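Local coordinates for protein toxin 2A (Paenibacillus larvae, PDB 5URP) that is a virulence factor of the bacterium, an ADP-ribosyltransferase toxin that probably transfers ADP-ribose from NAD+ to a host protein, at residues 105-110 and 162-167; 201-206 and 216-221; 50-55 and 85-90; 64-69 and 79-84. All coordinates share one frame; numbering follows the deposited sequence. Where two conformers were deposited one is given.

In the fold
From the N terminus, residues 50-55 open contact 3, which closes when the chain returns at 85-90. Contact 4, between 64-69 and 79-84, is nested inside that loop. Both use helix 79-92, which helices 50-61 and 64-72 meet at successive points, and their centres lie about 12 Å apart. The chain then enters the five-stranded mixed sheet. Contact 1 closes the long loop from 105-110 to 162-167 and ties the outermost strand 101-107 to strand 164-170. Contact 2 follows in series and closes the hairpin of strands 197-207 and 214-221. Contacts 1 and 2 touch through the Glu-167 to Lys-216 salt bridge. No contact crosses another along the chain.

Contact 1. Residues 105-110 and 162-167; sequences RGTDGI and RPVLIE
Arg-105 and Ile-166 form an antiparallel hydrogen-bonded pair. Arg-105 N gives to Ile-166 O at 2.9 Å, and Ile-166 N gives back to Arg-105 O at 2.8 Å. Thr-107 and Val-164 pair in the same way, with Thr-107 N 2.8 Å from Val-164 O. Gly-106 and Leu-165 are the non-hydrogen-bonded pair between them. There Gly-106 CA comes within 3.4 Å of Val-164 O in a CA-H...O contact.

The side chains of Arg-105, Thr-107, Val-164 and Ile-166 leave on one face. Thr-107 has OG1 anti to the backbone N (chi1 -170°), which turns its methyl CG2 to Ile-166 CD1 at 3.9 Å. Val-164 CG2 reaches past the strand end to Asp-108 C at 3.6 Å. Asp-108 CB rests on Pro-163 CG, also at 3.6 Å. The extended chain of Arg-162 runs over Gly-106 on the other face. Its NH2 meets Gly-106 O from above the carbonyl plane, but this is one of two deposited conformers, and the bond is tentative.

Further out, Asp-108 OD1 accepts from Ile-110 N in an Asx turn, and OD2 takes Gln-117 NE2. Arg-105 NH1 bonds to Ser-150 O. An edge-strand arginine bonded to the backbone of Ser-150 in strand 149-152 is consistent with the R-S-E signature of mono-ADP-ribosyltransferases.

Contact 2. Residues 201-206 and 216-221; sequences IDNIKI and KVEARV
Strands 201-206 and 216-221 run antiparallel at 172°, and a classic beta bulge places both Asp-202 and Asn-203 opposite Glu-218. Glu-218 O accepts twice, from Asp-202 N at 2.9 Å and from Asn-203 N at 3.3 Å. Beyond the bulge the pairing is regular: Glu-218 N bonds to Asn-203 O, and Lys-205 and Lys-216 exchange two bonds.

The bulge turns Asp-202 toward the neighbouring strand, where Arg-220 grips it side-on. Arg-220 NE goes to Asp-202 OD2 at 3.1 Å and Arg-220 NH2 to Asp-202 OD1 at 3.0 Å, each on a syn lone pair. The carboxylate and guanidinium planes are 14° apart, nearly coplanar. Arg-220 gets there through a bend at chi3 (-92°).

The two strands form a beta hairpin inside the mixed sheet of the ADP-ribosyltransferase fold, with strand 164-170 beyond 214-221. On the buried face Ile-201 CG2 packs on Val-217 CG1 at 4.0 Å. Ile-204 lies on the same face and also touches Ile-134 and Phe-138 of helix 128-138.

Glu-218, Lys-205 and Lys-216 make a charge network on the other face. Lys-216 NZ meets Glu-218 OE2 at 3.2 Å from above the carboxylate plane, and it also bridges to Glu-167. Lys-205 NZ is 3.9 Å from Glu-218 OE2, a long salt bridge. A water joins the pair more closely, 2.8 Å from Lys-205 NZ and donating to Glu-218 OE2.

Contact 3. Residues 50-55 and 85-90; sequences EEEKRQ and IELIDK
The Glu-52 carboxylate is met by Lys-90 from above its plane. Lys-90 NZ lies 2.6 Å from Glu-52 OE2 in a salt bridge, and the direction is 41° out of the plane. At the edge of the Arg-54 guanidinium lies the Glu-51 carboxylate, whose OE2 uses its syn lone pair toward Arg-54 NE. Gln-55 NE2 reaches the same OE2 nearly along the C-O bond.

This is a helix-helix crossing in the N-terminal helical part of the toxin. Helices 50-55 and 85-90 meet at 104°, with axes 8.9 Å apart. Leu-87 points at the other helix, and its CD1 touches Gln-55 CG at 3.6 Å and Glu-51 CG at 3.7 Å. The Gln-55 NE2 bond to Glu-51 OE2 ties the two side chains that Leu-87 CD1 touches, and Arg-54 NE holds that oxygen too. Ile-88 follows one residue on and puts CG1 4.2 Å from Gln-55 CB, then continues onto Ile-66 and Tyr-148.

Glu-52 is buried, and both of its oxygens have partners. OE1 accepts from Thr-49 N, just ahead of helix 50-61, as in half a capping box, and forms a salt bridge with Lys-94. Two lysines on one carboxylate would probably stabilise its charge. The Lys-90 chain is bent at chi3 (62°) and again at chi4, and it folds round the acid oxygen. As a result, both CG and CE of Lys-90 come within 3.3 Å of Glu-52 OE2.

Contact 4. Residues 64-69 and 79-84; sequences SPINTY and PDMDKK
With chi1 at 174°, the Tyr-69 ring swings away from its own backbone N and reaches across to Met-81 and Asp-82. Met-81 is bent twice, at chi2 (-78°) and chi3 (-80°), and the bends bring its methyl CE to Tyr-69 CB and CG, on the same ring face that Met-81 CB covers. Two helices cross here nearly at right angles, helix 64-72 against the start of helix 79-92, in the N-terminal helical part of the protein. The segment axes come no closer than 10.8 Å, so long side chains bridge the gap.

Met-81 runs alongside Tyr-69 but in the opposite sense. Its CB stands over the ring centre, 4.0 Å from the Tyr-69 centroid, in a CH-pi contact. SD lies farther off above the ring, a distant Met-aromatic contact. The methyl CE is packed tightly against the other helix. Met-81 CE is 3.4 Å from Tyr-69 CB and 3.3 Å from Pro-65 O, an oxygen that already accepts from Tyr-69 N. Ile-66 adds a second wall, with CG1 4.0 Å from Met-81 CE. Ile-66 CD1 touches the aliphatic part of Lys-84, at CD, from 4.2 Å.

The far end of the ring is held by polar bonds. Tyr-69 OH donates to Asp-82 OD1, and it also accepts from Lys-78 N just ahead of helix 79-92. Asp-82 OD2 accepts from Gly-76 N, so backbone N-H groups of the 76-78 loop hold both the hydroxyl and the carboxylate. The hydroxyl approaches on the syn side of OD1, tilted out of the carboxylate plane, with Tyr-69 OH 2.6 Å from Asp-82 OD1.

Contact 1. Residues 105-110 and 162-167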
loop_
_atom_site.group_PDB
_atom_site.type_symbol
_atom_site.label_atom_id
_atom_site.label_comp_id
_atom_site.label_asym_id
_atom_site.label_seq_id
_atom_site.Cartn_x
_atom_site.Cartn_y
_atom_site.Cartn_z
ATOM N N ARG A 105 3.531 -4.231 -1.382
ATOM C CA ARG A 105 3.039 -4.097 -0.019
ATOM C C ARG A 105 3.023 -5.467 0.633
ATOM O O ARG A 105 2.380 -6.376 0.124
ATOM C CB ARG A 105 1.620 -3.512 -0.007
ATOM C CG ARG A 105 1.023 -3.452 1.360
ATOM C CD ARG A 105 -0.300 -2.695 1.310
ATOM N NE ARG A 105 -1.072 -2.840 2.543
ATOM C CZ ARG A 105 -0.822 -2.199 3.680
ATOM N NH1 ARG A 105 0.196 -1.349 3.779
ATOM N NH2 ARG A 105 -1.585 -2.421 4.737
ATOM N N GLY A 106 3.750 -5.623 1.731
ATOM C CA GLY A 106 3.613 -6.819 2.536
ATOM C C GLY A 106 2.485 -6.654 3.539
ATOM O O GLY A 106 2.349 -5.610 4.176
ATOM N N THR A 107 1.684 -7.701 3.687
ATOM C CA THR A 107 0.597 -7.638 4.641
ATOM C C THR A 107 0.268 -9.064 5.083
ATOM O O THR A 107 1.086 -9.975 4.953
ATOM C CB THR A 107 -0.585 -6.854 4.021
ATOM O OG1 THR A 107 -1.569 -6.591 5.031
ATOM C CG2 THR A 107 -1.191 -7.592 2.844
ATOM N N ASP A 108 -0.932 -9.270 5.613
ATOM C CA ASP A 108 -1.372 -10.620 5.945
ATOM C C ASP A 108 -2.773 -10.834 5.378
ATOM O O ASP A 108 -3.243 -10.104 4.495
ATOM C CB ASP A 108 -1.248 -10.860 7.450
ATOM C CG ASP A 108 -2.204 -10.018 8.272
ATOM O OD1 ASP A 108 -3.089 -9.346 7.693
ATOM O OD2 ASP A 108 -2.063 -10.030 9.501
ATOM N N GLY A 109 -3.425 -11.887 5.837
ATOM C CA GLY A 109 -4.696 -12.306 5.277
ATOM C C GLY A 109 -5.845 -11.356 5.505
ATOM O O GLY A 109 -6.937 -11.595 4.976
ATOM N N ILE A 110 -5.631 -10.277 6.264
ATOM C CA ILE A 110 -6.712 -9.345 6.577
ATOM C C ILE A 110 -7.362 -8.807 5.310
ATOM O O ILE A 110 -8.571 -8.554 5.290
ATOM C CB ILE A 110 -6.184 -8.198 7.467
ATOM C CG1 ILE A 110 -7.342 -7.394 8.053
ATOM C CG2 ILE A 110 -5.257 -7.270 6.686
ATOM C CD1 ILE A 110 -8.145 -8.150 9.051
ATOM N N ARG A 162 6.417 -11.284 5.957
ATOM C CA ARG A 162 4.978 -11.153 5.955
ATOM C C ARG A 162 4.341 -12.236 5.083
ATOM O O ARG A 162 4.931 -12.666 4.089
ATOM C CB ARG A 162 4.601 -9.750 5.468
ATOM C CG ARG A 162 5.111 -8.714 6.461
ATOM C CD ARG A 162 4.684 -7.301 6.164
ATOM N NE ARG A 162 5.335 -6.381 7.097
ATOM C CZ ARG A 162 5.400 -5.065 6.935
ATOM N NH1 ARG A 162 6.018 -4.311 7.833
ATOM N NH2 ARG A 162 4.841 -4.499 5.886
ATOM N N PRO A 163 3.143 -12.720 5.427
ATOM C CA PRO A 163 2.602 -13.881 4.693
ATOM C C PRO A 163 1.993 -13.570 3.343
ATOM O O PRO A 163 1.838 -14.503 2.546
ATOM C CB PRO A 163 1.530 -14.440 5.639
ATOM C CG PRO A 163 1.183 -13.357 6.539
ATOM C CD PRO A 163 2.383 -12.450 6.656
ATOM N N VAL A 164 1.628 -12.319 3.089
ATOM C CA VAL A 164 1.051 -11.893 1.817
ATOM C C VAL A 164 1.924 -10.796 1.214
ATOM O O VAL A 164 2.298 -9.838 1.905
ATOM C CB VAL A 164 -0.391 -11.387 1.981
ATOM C CG1 VAL A 164 -0.915 -10.902 0.642
ATOM C CG2 VAL A 164 -1.285 -12.473 2.598
ATOM N N LEU A 165 2.221 -10.925 -0.081
ATOM C CA LEU A 165 2.934 -9.911 -0.849
ATOM C C LEU A 165 2.007 -9.445 -1.957
ATOM O O LEU A 165 1.623 -10.251 -2.795
ATOM C CB LEU A 165 4.214 -10.464 -1.473
ATOM C CG LEU A 165 5.030 -9.506 -2.347
ATOM C CD1 LEU A 165 5.503 -8.296 -1.557
ATOM C CD2 LEU A 165 6.206 -10.237 -2.985
ATOM N N ILE A 166 1.704 -8.162 -1.977
ATOM C CA ILE A 166 0.888 -7.579 -3.042
ATOM C C ILE A 166 1.826 -6.851 -3.980
ATOM O O ILE A 166 2.649 -6.035 -3.533
ATOM C CB ILE A 166 -0.160 -6.597 -2.500
ATOM C CG1 ILE A 166 -1.022 -7.203 -1.396
ATOM C CG2 ILE A 166 -1.023 -6.083 -3.679
ATOM C CD1 ILE A 166 -1.955 -6.163 -0.724
ATOM N N GLU A 167 1.711 -7.145 -5.270
ATOM C CA GLU A 167 2.375 -6.406 -6.337
ATOM C C GLU A 167 1.270 -5.627 -7.056
ATOM O O GLU A 167 0.389 -6.231 -7.671
ATOM C CB GLU A 167 3.110 -7.347 -7.286
ATOM C CG GLU A 167 3.770 -6.681 -8.464
ATOM C CD GLU A 167 4.682 -7.623 -9.253
ATOM O OE1 GLU A 167 5.374 -8.471 -8.639
ATOM O OE2 GLU A 167 4.731 -7.489 -10.485
#

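Contact 2. Residues 201-206 and 216-221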
loop_
_atom_site.group_PDB
_atom_site.type_symbol
_atom_site.label_atom_id
_atom_site.label_comp_id
_atom_site.label_asym_id
_atom_site.label_seq_id
_atom_site.Cartn_x
_atom_site.Cartn_y
_atom_site.Cartn_z
ATOM N N ILE A 201 -7.880 -7.866 -8.551
ATOM C CA ILE A 201 -6.941 -8.982 -8.419
ATOM C C ILE A 201 -6.897 -9.787 -9.716
ATOM O O ILE A 201 -7.862 -10.468 -10.086
ATOM C CB ILE A 201 -7.301 -9.864 -7.222
ATOM C CG1 ILE A 201 -7.188 -9.021 -5.939
ATOM C CG2 ILE A 201 -6.309 -11.045 -7.120
ATOM C CD1 ILE A 201 -7.633 -9.748 -4.695
ATOM N N ASP A 202 -5.758 -9.710 -10.401
ATOM C CA ASP A 202 -5.503 -10.485 -11.611
ATOM C C ASP A 202 -5.041 -11.909 -11.302
ATOM O O ASP A 202 -5.415 -12.845 -12.015
ATOM C CB ASP A 202 -4.453 -9.767 -12.460
ATOM C CG ASP A 202 -4.950 -8.439 -12.994
ATOM O OD1 ASP A 202 -5.932 -8.470 -13.760
ATOM O OD2 ASP A 202 -4.379 -7.380 -12.637
ATOM N N ASN A 203 -4.235 -12.104 -10.255
ATOM C CA ASN A 203 -3.678 -13.425 -10.009
ATOM C C ASN A 203 -3.318 -13.578 -8.537
ATOM O O ASN A 203 -2.876 -12.622 -7.899
ATOM C CB ASN A 203 -2.439 -13.647 -10.884
ATOM C CG ASN A 203 -2.054 -15.099 -10.986
ATOM O OD1 ASN A 203 -2.735 -15.884 -11.630
ATOM N ND2 ASN A 203 -0.968 -15.460 -10.350
ATOM N N ILE A 204 -3.535 -14.785 -8.010
ATOM C CA ILE A 204 -3.089 -15.177 -6.669
ATOM C C ILE A 204 -2.359 -16.508 -6.796
ATOM O O ILE A 204 -2.891 -17.452 -7.387
ATOM C CB ILE A 204 -4.271 -15.311 -5.682
ATOM C CG1 ILE A 204 -4.949 -13.954 -5.444
ATOM C CG2 ILE A 204 -3.799 -15.902 -4.351
ATOM C CD1 ILE A 204 -6.223 -14.026 -4.625
ATOM N N LYS A 205 -1.160 -16.603 -6.213
ATOM C CA LYS A 205 -0.430 -17.865 -6.229
ATOM C C LYS A 205 0.475 -17.945 -5.011
ATOM O O LYS A 205 0.770 -16.936 -4.376
ATOM C CB LYS A 205 0.405 -18.020 -7.495
ATOM C CG LYS A 205 1.537 -17.022 -7.591
ATOM C CD LYS A 205 2.343 -17.144 -8.892
ATOM C CE LYS A 205 3.284 -15.933 -9.036
ATOM N NZ LYS A 205 4.074 -15.925 -10.300
ATOM N N ILE A 206 0.910 -19.165 -4.705
ATOM C CA ILE A 206 1.903 -19.380 -3.658
ATOM C C ILE A 206 3.280 -19.159 -4.254
ATOM O O ILE A 206 3.591 -19.703 -5.320
ATOM C CB ILE A 206 1.804 -20.793 -3.066
ATOM C CG1 ILE A 206 0.464 -21.028 -2.357
ATOM C CG2 ILE A 206 2.998 -21.022 -2.088
ATOM C CD1 ILE A 206 0.223 -22.515 -1.947
ATOM N N LYS A 216 1.192 -14.549 -3.045
ATOM C CA LYS A 216 1.460 -13.390 -3.870
ATOM C C LYS A 216 0.181 -12.978 -4.581
ATOM O O LYS A 216 -0.461 -13.815 -5.216
ATOM C CB LYS A 216 2.547 -13.652 -4.911
ATOM C CG LYS A 216 2.990 -12.316 -5.533
ATOM C CD LYS A 216 4.010 -12.441 -6.618
ATOM C CE LYS A 216 4.290 -11.043 -7.224
ATOM N NZ LYS A 216 5.090 -11.143 -8.467
ATOM N N VAL A 217 -0.162 -11.700 -4.472
ATOM C CA VAL A 217 -1.368 -11.124 -5.061
ATOM C C VAL A 217 -0.909 -10.112 -6.096
ATOM O O VAL A 217 -0.190 -9.171 -5.758
ATOM C CB VAL A 217 -2.228 -10.441 -3.995
ATOM C CG1 VAL A 217 -3.454 -9.751 -4.635
ATOM C CG2 VAL A 217 -2.620 -11.469 -2.916
ATOM N N GLU A 218 -1.306 -10.301 -7.346
ATOM C CA GLU A 218 -0.970 -9.357 -8.406
ATOM C C GLU A 218 -2.251 -8.604 -8.732
ATOM O O GLU A 218 -3.262 -9.230 -9.043
ATOM C CB GLU A 218 -0.386 -10.067 -9.631
ATOM C CG GLU A 218 0.963 -10.661 -9.279
ATOM C CD GLU A 218 1.497 -11.678 -10.257
ATOM O OE1 GLU A 218 0.956 -11.809 -11.361
ATOM O OE2 GLU A 218 2.510 -12.335 -9.902
ATOM N N ALA A 219 -2.204 -7.285 -8.617
ATOM C CA ALA A 219 -3.416 -6.473 -8.715
ATOM C C ALA A 219 -3.124 -5.163 -9.430
ATOM O O ALA A 219 -1.974 -4.746 -9.587
ATOM C CB ALA A 219 -3.999 -6.170 -7.341
ATOM N N ARG A 220 -4.213 -4.516 -9.855
ATOM C CA ARG A 220 -4.198 -3.237 -10.553
ATOM C C ARG A 220 -5.067 -2.244 -9.805
ATOM O O ARG A 220 -6.228 -2.548 -9.522
ATOM C CB ARG A 220 -4.810 -3.342 -11.956
ATOM C CG ARG A 220 -4.067 -4.078 -13.005
ATOM C CD ARG A 220 -4.951 -4.042 -14.274
ATOM N NE ARG A 220 -5.835 -5.207 -14.373
ATOM C CZ ARG A 220 -6.986 -5.247 -15.046
ATOM N NH1 ARG A 220 -7.450 -4.189 -15.699
ATOM N NH2 ARG A 220 -7.689 -6.376 -15.076
ATOM N N VAL A 221 -4.538 -1.042 -9.564
ATOM C CA VAL A 221 -5.366 0.064 -9.116
ATOM C C VAL A 221 -6.233 0.512 -10.274
ATOM O O VAL A 221 -5.762 0.674 -11.409
ATOM C CB VAL A 221 -4.515 1.236 -8.604
ATOM C CG1 VAL A 221 -5.415 2.447 -8.249
ATOM C CG2 VAL A 221 -3.701 0.826 -7.417
HETATM O O HOH W 1 2.231 -14.556 -11.952
#

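Contact 3. Residues 50-55 and 85-90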
loop_
_atom_site.group_PDB
_atom_site.type_symbol
_atom_site.label_atom_id
_atom_site.label_comp_id
_atom_site.label_asym_id
_atom_site.label_seq_id
_atom_site.Cartn_x
_atom_site.Cartn_y
_atom_site.Cartn_z
ATOM N N GLU A 50 2.348 23.545 4.760
ATOM C CA GLU A 50 3.135 23.024 5.881
ATOM C C GLU A 50 2.318 22.058 6.739
ATOM O O GLU A 50 2.842 21.031 7.195
ATOM C CB GLU A 50 3.688 24.183 6.716
ATOM C CG GLU A 50 4.726 25.017 5.971
ATOM C CD GLU A 50 5.897 24.188 5.457
ATOM O OE1 GLU A 50 6.570 23.518 6.274
ATOM O OE2 GLU A 50 6.137 24.193 4.230
ATOM N N GLU A 51 1.044 22.367 6.983
ATOM C CA GLU A 51 0.211 21.456 7.769
ATOM C C GLU A 51 -0.048 20.138 7.049
ATOM O O GLU A 51 -0.078 19.078 7.699
ATOM C CB GLU A 51 -1.108 22.142 8.146
ATOM C CG GLU A 51 -1.906 21.398 9.220
ATOM C CD GLU A 51 -1.048 20.946 10.419
ATOM O OE1 GLU A 51 -0.439 21.810 11.089
ATOM O OE2 GLU A 51 -0.967 19.721 10.680
ATOM N N GLU A 52 -0.175 20.146 5.717
ATOM C CA GLU A 52 -0.293 18.889 4.993
ATOM C C GLU A 52 0.962 18.044 5.163
ATOM O O GLU A 52 0.878 16.841 5.449
ATOM C CB GLU A 52 -0.561 19.135 3.504
ATOM C CG GLU A 52 -2.003 19.573 3.230
ATOM C CD GLU A 52 -2.230 20.172 1.827
ATOM O OE1 GLU A 52 -1.260 20.469 1.105
ATOM O OE2 GLU A 52 -3.391 20.418 1.479
ATOM N N LYS A 53 2.131 18.647 4.968
ATOM C CA LYS A 53 3.389 17.912 5.157
ATOM C C LYS A 53 3.458 17.298 6.546
ATOM O O LYS A 53 3.828 16.127 6.697
ATOM C CB LYS A 53 4.587 18.837 4.939
ATOM C CG LYS A 53 4.733 19.323 3.500
ATOM C CD LYS A 53 5.858 20.339 3.417
ATOM C CE LYS A 53 5.964 20.970 2.055
ATOM N NZ LYS A 53 6.536 22.331 2.195
ATOM N N ARG A 54 3.125 18.075 7.571
ATOM C CA ARG A 54 3.197 17.579 8.945
ATOM C C ARG A 54 2.283 16.376 9.156
ATOM O O ARG A 54 2.671 15.400 9.811
ATOM C CB ARG A 54 2.848 18.704 9.905
ATOM C CG ARG A 54 2.717 18.262 11.338
ATOM C CD ARG A 54 2.377 19.444 12.228
ATOM N NE ARG A 54 1.099 19.231 12.903
ATOM C CZ ARG A 54 0.957 18.755 14.138
ATOM N NH1 ARG A 54 -0.262 18.584 14.637
ATOM N NH2 ARG A 54 2.013 18.462 14.885
ATOM N N GLN A 55 1.062 16.418 8.611
ATOM C CA GLN A 55 0.150 15.290 8.804
ATOM C C GLN A 55 0.618 14.054 8.067
ATOM O O GLN A 55 0.417 12.937 8.565
ATOM C CB GLN A 55 -1.278 15.654 8.375
ATOM C CG GLN A 55 -1.938 16.674 9.252
ATOM C CD GLN A 55 -2.069 16.238 10.712
ATOM O OE1 GLN A 55 -2.064 15.038 11.042
ATOM N NE2 GLN A 55 -2.156 17.217 11.598
ATOM N N ILE A 85 -7.560 13.440 8.464
ATOM C CA ILE A 85 -7.890 12.721 7.240
ATOM C C ILE A 85 -8.227 13.700 6.114
ATOM O O ILE A 85 -7.864 13.472 4.956
ATOM C CB ILE A 85 -9.034 11.740 7.545
ATOM C CG1 ILE A 85 -8.492 10.614 8.449
ATOM C CG2 ILE A 85 -9.680 11.189 6.272
ATOM C CD1 ILE A 85 -9.585 9.912 9.202
ATOM N N GLU A 86 -8.887 14.815 6.441
ATOM C CA GLU A 86 -9.158 15.851 5.442
ATOM C C GLU A 86 -7.859 16.409 4.864
ATOM O O GLU A 86 -7.746 16.618 3.650
ATOM C CB GLU A 86 -10.015 16.962 6.072
ATOM C CG GLU A 86 -10.261 18.168 5.196
ATOM C CD GLU A 86 -11.074 19.245 5.907
ATOM O OE1 GLU A 86 -11.395 19.073 7.106
ATOM O OE2 GLU A 86 -11.387 20.267 5.260
ATOM N N LEU A 87 -6.846 16.607 5.711
ATOM C CA LEU A 87 -5.574 17.162 5.258
ATOM C C LEU A 87 -4.823 16.185 4.363
ATOM O O LEU A 87 -4.301 16.564 3.305
ATOM C CB LEU A 87 -4.734 17.550 6.486
ATOM C CG LEU A 87 -5.193 18.820 7.189
ATOM C CD1 LEU A 87 -4.623 18.941 8.618
ATOM C CD2 LEU A 87 -4.785 20.017 6.370
ATOM N N ILE A 88 -4.742 14.913 4.771
ATOM C CA ILE A 88 -4.081 13.929 3.929
ATOM C C ILE A 88 -4.820 13.752 2.614
ATOM O O ILE A 88 -4.195 13.670 1.555
ATOM C CB ILE A 88 -3.945 12.599 4.687
ATOM C CG1 ILE A 88 -3.165 12.833 5.972
ATOM C CG2 ILE A 88 -3.247 11.605 3.802
ATOM C CD1 ILE A 88 -3.137 11.636 6.900
ATOM N N ASP A 89 -6.157 13.707 2.663
ATOM C CA ASP A 89 -6.956 13.569 1.442
ATOM C C ASP A 89 -6.632 14.690 0.479
ATOM O O ASP A 89 -6.422 14.461 -0.724
ATOM C CB ASP A 89 -8.447 13.614 1.770
ATOM C CG ASP A 89 -8.964 12.358 2.414
ATOM O OD1 ASP A 89 -8.219 11.383 2.524
ATOM O OD2 ASP A 89 -10.170 12.385 2.764
ATOM N N LYS A 90 -6.604 15.912 0.998
ATOM C CA LYS A 90 -6.359 17.095 0.187
ATOM C C LYS A 90 -4.952 17.093 -0.375
ATOM O O LYS A 90 -4.732 17.574 -1.490
ATOM C CB LYS A 90 -6.629 18.333 1.043
ATOM C CG LYS A 90 -6.424 19.698 0.423
ATOM C CD LYS A 90 -7.026 20.799 1.328
ATOM C CE LYS A 90 -6.384 20.900 2.729
ATOM N NZ LYS A 90 -5.148 21.768 2.800
#

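Contact 4. Residues 64-69 and 79-84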
loop_
_atom_site.group_PDB
_atom_site.type_symbol
_atom_site.label_atom_id
_atom_site.label_comp_id
_atom_site.label_asym_id
_atom_site.label_seq_id
_atom_site.Cartn_x
_atom_site.Cartn_y
_atom_site.Cartn_z
ATOM N N SER A 64 -1.400 3.235 12.164
ATOM C CA SER A 64 -2.478 2.333 12.564
ATOM C C SER A 64 -3.702 3.028 13.135
ATOM O O SER A 64 -4.823 2.576 12.833
ATOM C CB SER A 64 -1.949 1.310 13.582
ATOM O OG SER A 64 -1.173 0.326 12.933
ATOM N N PRO A 65 -3.590 4.091 13.939
ATOM C CA PRO A 65 -4.811 4.733 14.463
ATOM C C PRO A 65 -5.717 5.284 13.376
ATOM O O PRO A 65 -6.941 5.088 13.410
ATOM C CB PRO A 65 -4.248 5.858 15.342
ATOM C CG PRO A 65 -2.900 5.391 15.737
ATOM C CD PRO A 65 -2.377 4.636 14.573
ATOM N N ILE A 66 -5.137 6.013 12.428
ATOM C CA ILE A 66 -5.914 6.560 11.324
ATOM C C ILE A 66 -6.531 5.439 10.510
ATOM O O ILE A 66 -7.725 5.475 10.191
ATOM C CB ILE A 66 -5.034 7.486 10.467
ATOM C CG1 ILE A 66 -4.917 8.852 11.153
ATOM C CG2 ILE A 66 -5.630 7.664 9.080
ATOM C CD1 ILE A 66 -3.899 9.805 10.522
ATOM N N ASN A 67 -5.734 4.422 10.151
ATOM C CA ASN A 67 -6.260 3.396 9.250
ATOM C C ASN A 67 -7.301 2.529 9.940
ATOM O O ASN A 67 -8.317 2.167 9.332
ATOM C CB ASN A 67 -5.130 2.564 8.663
ATOM C CG ASN A 67 -4.352 3.335 7.604
ATOM O OD1 ASN A 67 -4.858 4.310 7.014
ATOM N ND2 ASN A 67 -3.123 2.919 7.362
ATOM N N THR A 68 -7.079 2.191 11.210
ATOM C CA THR A 68 -8.084 1.471 11.976
ATOM C C THR A 68 -9.365 2.276 12.080
ATOM O O THR A 68 -10.472 1.730 11.981
ATOM C CB THR A 68 -7.545 1.153 13.374
ATOM O OG1 THR A 68 -6.369 0.344 13.249
ATOM C CG2 THR A 68 -8.571 0.404 14.169
ATOM N N TYR A 69 -9.236 3.570 12.329
ATOM C CA TYR A 69 -10.411 4.421 12.424
ATOM C C TYR A 69 -11.205 4.373 11.124
ATOM O O TYR A 69 -12.420 4.178 11.127
ATOM C CB TYR A 69 -9.949 5.840 12.750
ATOM C CG TYR A 69 -11.016 6.891 12.752
ATOM C CD1 TYR A 69 -11.842 7.063 13.848
ATOM C CD2 TYR A 69 -11.171 7.742 11.676
ATOM C CE1 TYR A 69 -12.810 8.043 13.853
ATOM C CE2 TYR A 69 -12.127 8.718 11.673
ATOM C CZ TYR A 69 -12.944 8.871 12.759
ATOM O OH TYR A 69 -13.911 9.851 12.768
ATOM N N PRO A 79 -13.790 14.191 15.669
ATOM C CA PRO A 79 -13.492 15.340 14.796
ATOM C C PRO A 79 -12.012 15.597 14.591
ATOM O O PRO A 79 -11.617 16.021 13.496
ATOM C CB PRO A 79 -14.170 16.512 15.523
ATOM C CG PRO A 79 -15.201 15.885 16.383
ATOM C CD PRO A 79 -14.617 14.587 16.821
ATOM N N ASP A 80 -11.178 15.358 15.606
ATOM C CA ASP A 80 -9.742 15.575 15.449
ATOM C C ASP A 80 -9.144 14.588 14.459
ATOM O O ASP A 80 -8.234 14.936 13.703
ATOM C CB ASP A 80 -9.036 15.463 16.800
ATOM C CG ASP A 80 -9.411 16.587 17.757
ATOM O OD1 ASP A 80 -9.924 17.633 17.296
ATOM O OD2 ASP A 80 -9.180 16.429 18.977
ATOM N N MET A 81 -9.636 13.351 14.449
ATOM C CA MET A 81 -9.199 12.400 13.438
ATOM C C MET A 81 -9.674 12.826 12.056
ATOM O O MET A 81 -8.909 12.766 11.091
ATOM C CB MET A 81 -9.707 11.002 13.771
ATOM C CG MET A 81 -9.072 10.419 15.012
ATOM S SD MET A 81 -7.422 9.813 14.623
ATOM C CE MET A 81 -7.824 8.259 13.872
ATOM N N ASP A 82 -10.929 13.276 11.945
ATOM C CA ASP A 82 -11.455 13.685 10.643
ATOM C C ASP A 82 -10.639 14.831 10.055
ATOM O O ASP A 82 -10.444 14.904 8.837
ATOM C CB ASP A 82 -12.929 14.089 10.773
ATOM C CG ASP A 82 -13.820 12.921 11.145
ATOM O OD1 ASP A 82 -13.340 11.764 11.035
ATOM O OD2 ASP A 82 -14.975 13.153 11.551
ATOM N N LYS A 83 -10.190 15.752 10.909
ATOM C CA LYS A 83 -9.350 16.867 10.474
ATOM C C LYS A 83 -8.043 16.381 9.867
ATOM O O LYS A 83 -7.580 16.914 8.852
ATOM C CB LYS A 83 -9.086 17.770 11.677
ATOM C CG LYS A 83 -7.971 18.799 11.530
ATOM C CD LYS A 83 -7.610 19.412 12.906
ATOM C CE LYS A 83 -6.816 18.435 13.810
ATOM N NZ LYS A 83 -5.441 18.140 13.283
ATOM N N LYS A 84 -7.413 15.382 10.488
ATOM C CA LYS A 84 -6.194 14.814 9.919
ATOM C C LYS A 84 -6.458 14.174 8.567
ATOM O O LYS A 84 -5.663 14.312 7.629
ATOM C CB LYS A 84 -5.615 13.766 10.866
ATOM C CG LYS A 84 -5.291 14.248 12.239
ATOM C CD LYS A 84 -4.484 13.155 12.946
ATOM C CE LYS A 84 -3.862 13.656 14.227
ATOM N NZ LYS A 84 -4.747 13.316 15.364
#